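Local coordinates for TouB protein (Pseudomonas stutzeri, PDB 2INC), which probably serves as a small ubiquitin-like component of the toluene o-xylene monooxygenase system, at residues 5-8 with 13-16; 17-22 with 26-31; 35-38 with 42-45; 48-53 with 57-62. All coordinates share one frame; numbering follows the deposited sequence.

Overall arrangement
The four contacts follow one another along the chain. They sample a beta-grasp (ubiquitin-like) fold, a mixed sheet with a helix on one face. Interaction 1 pairs strands 2-8 and 14-19 in the first hairpin. Interaction 2 uses the end of strand 14-19 and helix 25-33, centred about 13 Å from interaction 1. Interaction 3 lies in the long loop after the helix. Interaction 4 is the second hairpin, on the same sheet, about 12 Å from interaction 2 and 17 Å from interaction 3, centre to centre. Interactions 1 and 4 flank the chain's centre. Strand 76-82 joins the two hairpins, and another protein chain covers much of the first and touches interactions 3 and 4 lightly.

Interaction 1 of 4, residues 5-8 with 13-16; sequences MSNF and VIQL
Peptide groups of Ser-6 and Gln-15 are the main flat groups here. Ser-6 N lies in the carbonyl plane of Gln-15 and donates a nearly straight bond to Gln-15 O, 2.7 Å long. The return bond, Gln-15 N to Ser-6 O, is 3.0 Å, and its donor is tilted 29° from the carbonyl plane. Both belong to an antiparallel beta hairpin, the first of the ubiquitin-like fold. The Asn-7 amide is also flat. Its OD1 approaches Ile-14 CG1 at 3.7 Å, an apolar neighbour, while its ND2 bonds to Asp-78 and to the backbone of another protein chain.

The face of Met-5, Asn-7, Ile-14 and Leu-16 is mostly apolar, with the Asn-7 amide at one end. Met-5 CB touches Ile-14 CG2 at 3.7 Å. The Met-5 chain bends at chi2 (-54°), which brings SD to 3.9 Å from Leu-16 CB. Beyond the paired residues, water 1 lies 2.6 Å from Val-13 O, probably donating to it, and accepts a weak bond from Phe-8 N. The Ser-6 and Gln-15 bonds, strand 76-82 and the other protein's chain share the backbone bonding of this buried contact, but Asn-7 OD1 has no partner in the model, probably at some cost.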
loop_
_atom_site.group_PDB
_atom_site.type_symbol
_atom_site.label_atom_id
_atom_site.label_comp_id
_atom_site.label_asym_id
_atom_site.label_seq_id
_atom_site.Cartn_x
_atom_site.Cartn_y
_atom_site.Cartn_z
ATOM N N MET C 5 -6.867 3.331 55.521
ATOM C CA MET C 5 -5.982 3.784 54.426
ATOM C C MET C 5 -4.796 4.568 55.003
ATOM O O MET C 5 -4.955 5.605 55.669
ATOM C CB MET C 5 -6.747 4.682 53.394
ATOM C CG MET C 5 -8.009 4.018 52.756
ATOM S SD MET C 5 -7.664 2.420 52.013
ATOM C CE MET C 5 -9.202 2.090 51.136
ATOM N N SER C 6 -3.609 4.083 54.707
ATOM C CA SER C 6 -2.384 4.593 55.291
ATOM C C SER C 6 -1.720 5.521 54.323
ATOM O O SER C 6 -1.357 5.081 53.247
ATOM C CB SER C 6 -1.457 3.389 55.526
ATOM O OG SER C 6 -0.135 3.821 55.817
ATOM N N ASN C 7 -1.567 6.787 54.711
ATOM C CA ASN C 7 -0.828 7.794 53.988
ATOM C C ASN C 7 0.495 8.014 54.782
ATOM O O ASN C 7 0.560 8.825 55.719
ATOM C CB ASN C 7 -1.648 9.105 53.964
ATOM C CG ASN C 7 -1.055 10.159 53.053
ATOM O OD1 ASN C 7 -0.285 9.854 52.137
ATOM N ND2 ASN C 7 -1.425 11.409 53.281
ATOM N N PHE C 8 1.528 7.268 54.409
ATOM C CA PHE C 8 2.748 7.199 55.194
ATOM C C PHE C 8 3.693 8.343 54.828
ATOM O O PHE C 8 3.862 8.653 53.626
ATOM C CB PHE C 8 3.414 5.843 54.993
ATOM C CG PHE C 8 4.332 5.470 56.126
ATOM C CD1 PHE C 8 3.877 4.644 57.159
ATOM C CD2 PHE C 8 5.634 5.959 56.182
ATOM C CE1 PHE C 8 4.720 4.287 58.228
ATOM C CE2 PHE C 8 6.473 5.619 57.261
ATOM C CZ PHE C 8 6.001 4.798 58.278
ATOM N N VAL C 13 2.154 7.053 47.917
ATOM C CA VAL C 13 0.873 6.403 47.669
ATOM C C VAL C 13 0.145 6.087 48.959
ATOM O O VAL C 13 0.767 5.716 49.947
ATOM C CB VAL C 13 1.082 5.129 46.830
ATOM C CG1 VAL C 13 1.741 3.986 47.640
ATOM C CG2 VAL C 13 -0.214 4.709 46.152
ATOM N N ILE C 14 -1.178 6.241 48.947
ATOM C CA ILE C 14 -2.035 5.797 50.057
ATOM C C ILE C 14 -2.351 4.311 49.838
ATOM O O ILE C 14 -2.499 3.840 48.680
ATOM C CB ILE C 14 -3.298 6.678 50.175
ATOM C CG1 ILE C 14 -2.890 8.187 50.145
ATOM C CG2 ILE C 14 -4.083 6.316 51.399
ATOM C CD1 ILE C 14 -4.024 9.198 50.469
ATOM N N GLN C 15 -2.345 3.545 50.930
ATOM C CA GLN C 15 -2.464 2.102 50.801
ATOM C C GLN C 15 -3.485 1.573 51.768
ATOM O O GLN C 15 -3.706 2.177 52.847
ATOM C CB GLN C 15 -1.140 1.424 51.100
ATOM C CG GLN C 15 -0.035 1.833 50.189
ATOM C CD GLN C 15 1.248 1.244 50.620
ATOM O OE1 GLN C 15 1.921 1.790 51.525
ATOM N NE2 GLN C 15 1.617 0.093 50.009
ATOM N N LEU C 16 -4.091 0.439 51.402
ATOM C CA LEU C 16 -5.031 -0.218 52.306
ATOM C C LEU C 16 -4.231 -1.056 53.334
ATOM O O LEU C 16 -3.398 -1.869 52.951
ATOM C CB LEU C 16 -5.999 -1.102 51.522
ATOM C CG LEU C 16 -6.889 -2.082 52.332
ATOM C CD1 LEU C 16 -7.956 -1.346 53.189
ATOM C CD2 LEU C 16 -7.548 -3.072 51.408
HETATM O O HOH W 1 1.520 4.557 52.198
#

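Interaction 2 of 4, residues 17-22 with 26-31; sequences VPVDTE and DQVAEK
In the beta-grasp fold the second strand of the first hairpin leads into the helix that covers the sheet, and Val-19 meets Val-28 across that step. The axes of strand 17-19 and helix 26-31 come within 8.8 Å, and their N-to-C directions are 151° apart, roughly antiparallel. Val-19 CG1 reaches both branches of Val-28, with Val-28 CG1 at 3.9 Å. CG1 of Val-19 stands beside the backbone N (chi1 -65°), and this turns it to the helix. One helix turn on, Val-17 CG1 rests against the carbonyl carbon C of Lys-31 at 3.9 Å.

Lys-31 covers the outer side. Its chain is extended beyond CG and runs along the strand, with CD 4.0 Å from Pro-18 O. NZ comes to 3.5 Å from Asp-20 N. Its salt bridge is with Asp-23, whose OD2 also accepts from Asp-20 N. Asp-20 OD2 in turn accepts from Glu-22 N at 2.8 Å, on its anti side and 30° out of the carboxylate plane, making an Asx turn. No hydrogen bond crosses between the two segments. Beside this strand in the sheet runs strand 2-8, whose Ile-4 touches Val-17 and Val-19, while Val-66 of a loop packs on Val-28.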
loop_
_atom_site.group_PDB
_atom_site.type_symbol
_atom_site.label_atom_id
_atom_site.label_comp_id
_atom_site.label_asym_id
_atom_site.label_seq_id
_atom_site.Cartn_x
_atom_site.Cartn_y
_atom_site.Cartn_z
ATOM N N VAL C 17 -4.507 -0.858 54.615
ATOM C CA VAL C 17 -3.810 -1.579 55.693
ATOM C C VAL C 17 -4.896 -2.015 56.691
ATOM O O VAL C 17 -5.538 -1.162 57.320
ATOM C CB VAL C 17 -2.770 -0.683 56.394
ATOM C CG1 VAL C 17 -2.114 -1.409 57.550
ATOM C CG2 VAL C 17 -1.697 -0.246 55.423
ATOM N N PRO C 18 -5.159 -3.323 56.769
ATOM C CA PRO C 18 -6.067 -3.805 57.806
ATOM C C PRO C 18 -5.404 -3.681 59.177
ATOM O O PRO C 18 -4.209 -3.972 59.341
ATOM C CB PRO C 18 -6.292 -5.278 57.440
ATOM C CG PRO C 18 -5.157 -5.668 56.590
ATOM C CD PRO C 18 -4.631 -4.410 55.926
ATOM N N VAL C 19 -6.146 -3.163 60.134
ATOM C CA VAL C 19 -5.640 -3.080 61.495
ATOM C C VAL C 19 -6.669 -3.816 62.348
ATOM O O VAL C 19 -7.660 -4.301 61.819
ATOM C CB VAL C 19 -5.454 -1.609 61.979
ATOM C CG1 VAL C 19 -4.391 -0.894 61.169
ATOM C CG2 VAL C 19 -6.748 -0.838 61.953
ATOM N N ASP C 20 -6.435 -3.904 63.653
ATOM C CA ASP C 20 -7.412 -4.493 64.572
ATOM C C ASP C 20 -8.048 -3.416 65.438
ATOM O O ASP C 20 -7.374 -2.461 65.796
ATOM C CB ASP C 20 -6.702 -5.473 65.485
ATOM C CG ASP C 20 -7.672 -6.352 66.230
ATOM O OD1 ASP C 20 -8.099 -7.390 65.654
ATOM O OD2 ASP C 20 -7.994 -5.985 67.385
ATOM N N THR C 21 -9.327 -3.561 65.785
ATOM C CA THR C 21 -10.008 -2.576 66.654
ATOM C C THR C 21 -9.339 -2.446 68.050
ATOM O O THR C 21 -9.449 -1.416 68.726
ATOM C CB THR C 21 -11.527 -2.910 66.798
ATOM O OG1 THR C 21 -11.697 -4.290 67.167
ATOM C CG2 THR C 21 -12.264 -2.691 65.476
ATOM N N GLU C 22 -8.592 -3.478 68.430
ATOM C CA GLU C 22 -7.818 -3.478 69.675
ATOM C C GLU C 22 -6.394 -2.875 69.578
ATOM O O GLU C 22 -5.721 -2.689 70.598
ATOM C CB GLU C 22 -7.771 -4.913 70.219
ATOM C CG GLU C 22 -9.159 -5.519 70.465
ATOM C CD GLU C 22 -10.068 -4.570 71.256
ATOM O OE1 GLU C 22 -11.214 -4.284 70.793
ATOM O OE2 GLU C 22 -9.618 -4.089 72.324
ATOM N N ASP C 26 0.333 3.058 68.235
ATOM C CA ASP C 26 1.663 2.523 68.031
ATOM C C ASP C 26 1.626 1.249 67.182
ATOM O O ASP C 26 2.487 1.053 66.297
ATOM C CB ASP C 26 2.330 2.198 69.400
ATOM C CG ASP C 26 2.980 3.415 70.050
ATOM O OD1 ASP C 26 3.112 4.458 69.388
ATOM O OD2 ASP C 26 3.395 3.333 71.232
ATOM N N GLN C 27 0.674 0.361 67.461
ATOM C CA GLN C 27 0.623 -0.915 66.723
ATOM C C GLN C 27 0.028 -0.727 65.307
ATOM O O GLN C 27 0.325 -1.502 64.394
ATOM C CB GLN C 27 -0.178 -1.969 67.471
ATOM C CG GLN C 27 0.508 -2.366 68.774
ATOM C CD GLN C 27 -0.432 -3.006 69.769
ATOM O OE1 GLN C 27 -1.516 -2.474 70.069
ATOM N NE2 GLN C 27 -0.013 -4.160 70.310
ATOM N N VAL C 28 -0.814 0.297 65.158
ATOM C CA VAL C 28 -1.298 0.680 63.822
ATOM C C VAL C 28 -0.136 1.168 62.974
ATOM O O VAL C 28 0.028 0.714 61.842
ATOM C CB VAL C 28 -2.384 1.754 63.917
ATOM C CG1 VAL C 28 -2.657 2.356 62.557
ATOM C CG2 VAL C 28 -3.660 1.141 64.472
ATOM N N ALA C 29 0.674 2.084 63.519
ATOM C CA ALA C 29 1.820 2.641 62.789
ATOM C C ALA C 29 2.783 1.537 62.366
ATOM O O ALA C 29 3.325 1.542 61.240
ATOM C CB ALA C 29 2.514 3.716 63.619
ATOM N N GLU C 30 2.975 0.564 63.252
ATOM C CA GLU C 30 3.771 -0.626 62.936
ATOM C C GLU C 30 3.248 -1.346 61.695
ATOM O O GLU C 30 4.006 -1.631 60.760
ATOM C CB GLU C 30 3.770 -1.582 64.147
ATOM C CG GLU C 30 4.298 -2.981 63.891
ATOM C CD GLU C 30 5.832 -3.029 63.744
ATOM O OE1 GLU C 30 6.479 -1.936 63.779
ATOM O OE2 GLU C 30 6.390 -4.165 63.591
ATOM N N LYS C 31 1.961 -1.658 61.710
ATOM C CA LYS C 31 1.293 -2.326 60.619
ATOM C C LYS C 31 1.409 -1.539 59.320
ATOM O O LYS C 31 1.704 -2.110 58.291
ATOM C CB LYS C 31 -0.167 -2.600 60.972
ATOM C CG LYS C 31 -0.334 -3.922 61.726
ATOM C CD LYS C 31 -1.672 -3.985 62.402
ATOM C CE LYS C 31 -1.947 -5.350 62.981
ATOM N NZ LYS C 31 -3.213 -5.290 63.789
#

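Interaction 3 of 4, residues 35-38 with 42-45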
loop_
_atom_site.group_PDB
_atom_site.type_symbol
_atom_site.label_atom_id
_atom_site.label_comp_id
_atom_site.label_asym_id
_atom_site.label_seq_id
_atom_site.Cartn_x
_atom_site.Cartn_y
_atom_site.Cartn_z
ATOM N N HIS C 35 4.430 -1.594 55.122
ATOM C CA HIS C 35 4.126 -1.443 53.696
ATOM C C HIS C 35 4.850 -0.251 53.086
ATOM O O HIS C 35 4.645 0.043 51.899
ATOM C CB HIS C 35 2.611 -1.330 53.478
ATOM C CG HIS C 35 1.873 -2.592 53.791
ATOM N ND1 HIS C 35 1.982 -3.738 53.024
ATOM C CD2 HIS C 35 1.048 -2.906 54.818
ATOM C CE1 HIS C 35 1.257 -4.701 53.568
ATOM N NE2 HIS C 35 0.681 -4.223 54.657
ATOM N N SER C 36 5.711 0.419 53.860
ATOM C CA SER C 36 6.380 1.643 53.391
ATOM C C SER C 36 7.854 1.729 53.770
ATOM O O SER C 36 8.698 1.941 52.891
ATOM C CB SER C 36 5.662 2.873 53.907
ATOM O OG SER C 36 4.290 2.859 53.485
ATOM N N ILE C 37 8.166 1.560 55.069
ATOM C CA ILE C 37 9.570 1.650 55.545
ATOM C C ILE C 37 10.372 0.510 54.913
ATOM O O ILE C 37 9.903 -0.653 54.895
ATOM C CB ILE C 37 9.685 1.632 57.110
ATOM C CG1 ILE C 37 8.955 2.821 57.768
ATOM C CG2 ILE C 37 11.202 1.497 57.588
ATOM C CD1 ILE C 37 9.602 4.193 57.565
ATOM N N ASN C 38 11.562 0.833 54.389
ATOM C CA ASN C 38 12.370 -0.171 53.696
ATOM C C ASN C 38 11.740 -0.703 52.392
ATOM O O ASN C 38 12.219 -1.695 51.826
ATOM C CB ASN C 38 12.710 -1.354 54.622
ATOM C CG ASN C 38 13.748 -0.979 55.657
ATOM O OD1 ASN C 38 14.758 -0.312 55.331
ATOM N ND2 ASN C 38 13.492 -1.351 56.915
ATOM N N HIS C 42 12.995 5.428 53.878
ATOM C CA HIS C 42 14.119 5.022 54.753
ATOM C C HIS C 42 13.646 5.140 56.189
ATOM O O HIS C 42 12.907 6.062 56.496
ATOM C CB HIS C 42 15.331 5.944 54.614
ATOM C CG HIS C 42 15.924 6.008 53.238
ATOM N ND1 HIS C 42 15.588 6.994 52.327
ATOM C CD2 HIS C 42 16.847 5.224 52.625
ATOM C CE1 HIS C 42 16.281 6.814 51.214
ATOM N NE2 HIS C 42 17.047 5.743 51.365
ATOM N N PRO C 43 14.102 4.229 57.079
ATOM C CA PRO C 43 13.873 4.356 58.534
ATOM C C PRO C 43 14.334 5.711 59.102
ATOM O O PRO C 43 15.225 6.378 58.525
ATOM C CB PRO C 43 14.756 3.262 59.129
ATOM C CG PRO C 43 14.921 2.239 58.026
ATOM C CD PRO C 43 14.884 3.018 56.734
ATOM N N GLN C 44 13.724 6.122 60.210
ATOM C CA GLN C 44 14.192 7.279 60.954
ATOM C C GLN C 44 14.179 6.902 62.437
ATOM O O GLN C 44 13.224 7.254 63.146
ATOM C CB GLN C 44 13.298 8.488 60.722
ATOM C CG GLN C 44 13.359 9.059 59.330
ATOM C CD GLN C 44 12.682 10.419 59.230
ATOM O OE1 GLN C 44 12.705 11.214 60.176
ATOM N NE2 GLN C 44 12.069 10.694 58.072
ATOM N N PRO C 45 15.242 6.199 62.918
ATOM C CA PRO C 45 15.188 5.641 64.288
ATOM C C PRO C 45 15.439 6.684 65.395
ATOM O O PRO C 45 15.316 6.374 66.576
ATOM C CB PRO C 45 16.248 4.519 64.275
ATOM C CG PRO C 45 16.895 4.552 62.872
ATOM C CD PRO C 45 16.527 5.892 62.259
#
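Ile-37 and Pro-43 close a surface loop, the long connection of the beta-grasp fold between helix 25-33 and strand 48-53. Neither segment is regular helix or strand. The chain turns back between them, and the CA atoms of Asn-38 and His-42 are 5.6 Å apart.

The Ile-37 side chain carries the apolar part. From CB it forks. The short branch, CG2, lies anti to the backbone N and meets the proline ring, with Pro-43 CG at 3.8 Å. The same methyl is 4.0 Å from Pro-43 N. The longer branch leaves through CG1, which sits beside the backbone N (chi1 -61°). A second bend at chi2 (-71°) then carries CD1 to the backbone of the other segment, 3.9 Å from His-42 O. This is a methyl against a carbonyl oxygen, so it is van der Waals contact. Both branches meet the His-42 to Pro-43 peptide from the same side, CG2 nearer the proline ring and CD1 nearer the carbonyl. Elsewhere Ile-37 packs on Phe-8 of strand 2-8 and Phe-81 of strand 76-82, which ties the loop to the sheet. His-42 leans on an apolar side chain of another protein chain.

Asn-38 has a left-handed backbone (phi 66°), as suits the start of a reversal. Its side chain crosses Pro-43 at about a right angle. No hydrogen bond links the segments, and the contact is small, 158 Å² over both sides. The amide meets ring carbons: ND2 is 4.0 Å from Pro-43 CG, and Asn-38 OD1 lies 3.6 Å from Pro-43 CD.

Interaction 4 of 4, residues 48-53 with 57-62; sequences ILRVRR and GTLFPR
Val-51, Arg-53, Thr-58 and Phe-60 make up the tight end of this antiparallel hairpin, the second of the fold. Phe-60 N donates to Val-51 O at 2.9 Å, nearly straight (169°). Arg-53 N donates to Thr-58 O at 2.9 Å, and Gly-57 N to Arg-53 O closes the turn. Gly-57 has a positive phi. On the buried face Val-51 CG1 touches Phe-60 CD2 at 4.0 Å, and Met-25 of the helix packs on both. The Phe-60 ring points its edge at one face of the Arg-53 guanidinium, planes 86° apart, with CZ 3.9 Å above it toward the rim.

Toward the far end the strands part and side chains bridge the gap. Arg-50 folds back, bent at chi2 and chi3, and NH2 donates to Phe-60 O at 2.6 Å from above the carbonyl plane. Leu-59 CD1 lies over one face of that guanidinium, toward its rim. At the exposed end Ile-48 CG2 lies 3.7 Å above the Arg-62 guanidinium plane, near its rim. Arg-62, Arg-52 and Arg-53 have salt bridges to Asp-26, Asp-78 and Asp-56. Acidic partners thus probably offset much positive charge, while Arg-50 supplies a bond where regular strand pairing has ended.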
loop_
_atom_site.group_PDB
_atom_site.type_symbol
_atom_site.label_atom_id
_atom_site.label_comp_id
_atom_site.label_asym_id
_atom_site.label_seq_id
_atom_site.Cartn_x
_atom_site.Cartn_y
_atom_site.Cartn_z
ATOM N N ILE C 48 9.734 8.925 66.300
ATOM C CA ILE C 48 8.623 8.068 66.709
ATOM C C ILE C 48 7.479 8.244 65.692
ATOM O O ILE C 48 7.205 9.374 65.279
ATOM C CB ILE C 48 8.224 8.369 68.174
ATOM C CG1 ILE C 48 9.078 7.466 69.084
ATOM C CG2 ILE C 48 6.719 8.207 68.415
ATOM C CD1 ILE C 48 9.147 7.874 70.525
ATOM N N LEU C 49 6.883 7.127 65.262
ATOM C CA LEU C 49 5.767 7.168 64.300
ATOM C C LEU C 49 4.477 7.515 64.997
ATOM O O LEU C 49 4.058 6.809 65.932
ATOM C CB LEU C 49 5.576 5.821 63.590
ATOM C CG LEU C 49 6.774 5.274 62.840
ATOM C CD1 LEU C 49 6.410 3.996 62.111
ATOM C CD2 LEU C 49 7.269 6.333 61.885
ATOM N N ARG C 50 3.838 8.592 64.563
ATOM C CA ARG C 50 2.532 8.973 65.123
ATOM C C ARG C 50 1.379 8.742 64.111
ATOM O O ARG C 50 1.634 8.628 62.903
ATOM C CB ARG C 50 2.591 10.426 65.598
ATOM C CG ARG C 50 3.623 10.602 66.749
ATOM C CD ARG C 50 3.285 9.686 67.939
ATOM N NE ARG C 50 1.945 9.947 68.480
ATOM C CZ ARG C 50 1.585 11.057 69.129
ATOM N NH1 ARG C 50 2.462 12.031 69.324
ATOM N NH2 ARG C 50 0.341 11.199 69.575
ATOM N N VAL C 51 0.140 8.670 64.604
ATOM C CA VAL C 51 -1.057 8.533 63.741
ATOM C C VAL C 51 -1.951 9.792 63.815
ATOM O O VAL C 51 -2.388 10.162 64.907
ATOM C CB VAL C 51 -1.882 7.267 64.131
ATOM C CG1 VAL C 51 -3.057 7.045 63.164
ATOM C CG2 VAL C 51 -1.006 6.030 64.144
ATOM N N ARG C 52 -2.214 10.466 62.683
ATOM C CA ARG C 52 -3.266 11.496 62.675
ATOM C C ARG C 52 -4.313 11.276 61.601
ATOM O O ARG C 52 -4.021 10.733 60.520
ATOM C CB ARG C 52 -2.732 12.920 62.598
ATOM C CG ARG C 52 -1.803 13.151 61.501
ATOM C CD ARG C 52 -1.657 14.625 61.122
ATOM N NE ARG C 52 -0.840 14.624 59.911
ATOM C CZ ARG C 52 -0.074 15.629 59.496
ATOM N NH1 ARG C 52 -0.020 16.768 60.191
ATOM N NH2 ARG C 52 0.642 15.490 58.379
ATOM N N ARG C 53 -5.536 11.671 61.918
ATOM C CA ARG C 53 -6.650 11.560 61.009
ATOM C C ARG C 53 -6.381 12.507 59.832
ATOM O O ARG C 53 -6.173 13.704 60.044
ATOM C CB ARG C 53 -7.931 11.933 61.742
ATOM C CG ARG C 53 -9.204 11.721 60.941
ATOM C CD ARG C 53 -10.389 12.404 61.621
ATOM N NE ARG C 53 -10.942 11.496 62.599
ATOM C CZ ARG C 53 -11.316 11.817 63.836
ATOM N NH1 ARG C 53 -11.203 13.066 64.293
ATOM N NH2 ARG C 53 -11.793 10.855 64.627
ATOM N N GLY C 57 -6.614 16.496 60.674
ATOM C CA GLY C 57 -5.248 16.699 61.192
ATOM C C GLY C 57 -5.122 16.368 62.679
ATOM O O GLY C 57 -4.108 16.673 63.302
ATOM N N THR C 58 -6.169 15.761 63.239
ATOM C CA THR C 58 -6.221 15.360 64.644
ATOM C C THR C 58 -5.170 14.300 64.921
ATOM O O THR C 58 -5.151 13.233 64.273
ATOM C CB THR C 58 -7.599 14.777 64.986
ATOM O OG1 THR C 58 -8.565 15.834 65.012
ATOM C CG2 THR C 58 -7.595 14.059 66.329
ATOM N N LEU C 59 -4.312 14.602 65.900
ATOM C CA LEU C 59 -3.269 13.690 66.359
ATOM C C LEU C 59 -3.825 12.730 67.417
ATOM O O LEU C 59 -4.452 13.171 68.381
ATOM C CB LEU C 59 -2.094 14.511 66.894
ATOM C CG LEU C 59 -0.785 13.860 67.297
ATOM C CD1 LEU C 59 -0.232 12.927 66.208
ATOM C CD2 LEU C 59 0.226 14.982 67.642
ATOM N N PHE C 60 -3.638 11.421 67.220
ATOM C CA PHE C 60 -4.074 10.454 68.215
ATOM C C PHE C 60 -2.896 10.112 69.147
ATOM O O PHE C 60 -1.752 9.976 68.674
ATOM C CB PHE C 60 -4.595 9.185 67.550
ATOM C CG PHE C 60 -5.765 9.417 66.657
ATOM C CD1 PHE C 60 -6.927 9.991 67.157
ATOM C CD2 PHE C 60 -5.713 9.059 65.321
ATOM C CE1 PHE C 60 -8.027 10.232 66.346
ATOM C CE2 PHE C 60 -6.809 9.280 64.505
ATOM C CZ PHE C 60 -7.973 9.868 65.029
ATOM N N PRO C 61 -3.154 9.988 70.471
ATOM C CA PRO C 61 -2.015 9.630 71.347
ATOM C C PRO C 61 -1.555 8.201 71.089
ATOM O O PRO C 61 -2.358 7.373 70.618
ATOM C CB PRO C 61 -2.578 9.799 72.771
ATOM C CG PRO C 61 -3.833 10.588 72.610
ATOM C CD PRO C 61 -4.384 10.202 71.246
ATOM N N ARG C 62 -0.284 7.916 71.402
ATOM C CA ARG C 62 0.341 6.625 71.060
ATOM C C ARG C 62 -0.455 5.435 71.553
ATOM O O ARG C 62 -0.528 4.422 70.872
ATOM C CB ARG C 62 1.810 6.533 71.547
ATOM C CG ARG C 62 2.717 7.581 70.916
ATOM C CD ARG C 62 4.131 7.516 71.426
ATOM N NE ARG C 62 4.710 6.217 71.123
ATOM C CZ ARG C 62 5.970 5.869 71.397
ATOM N NH1 ARG C 62 6.767 6.734 71.987
ATOM N NH2 ARG C 62 6.432 4.657 71.072
#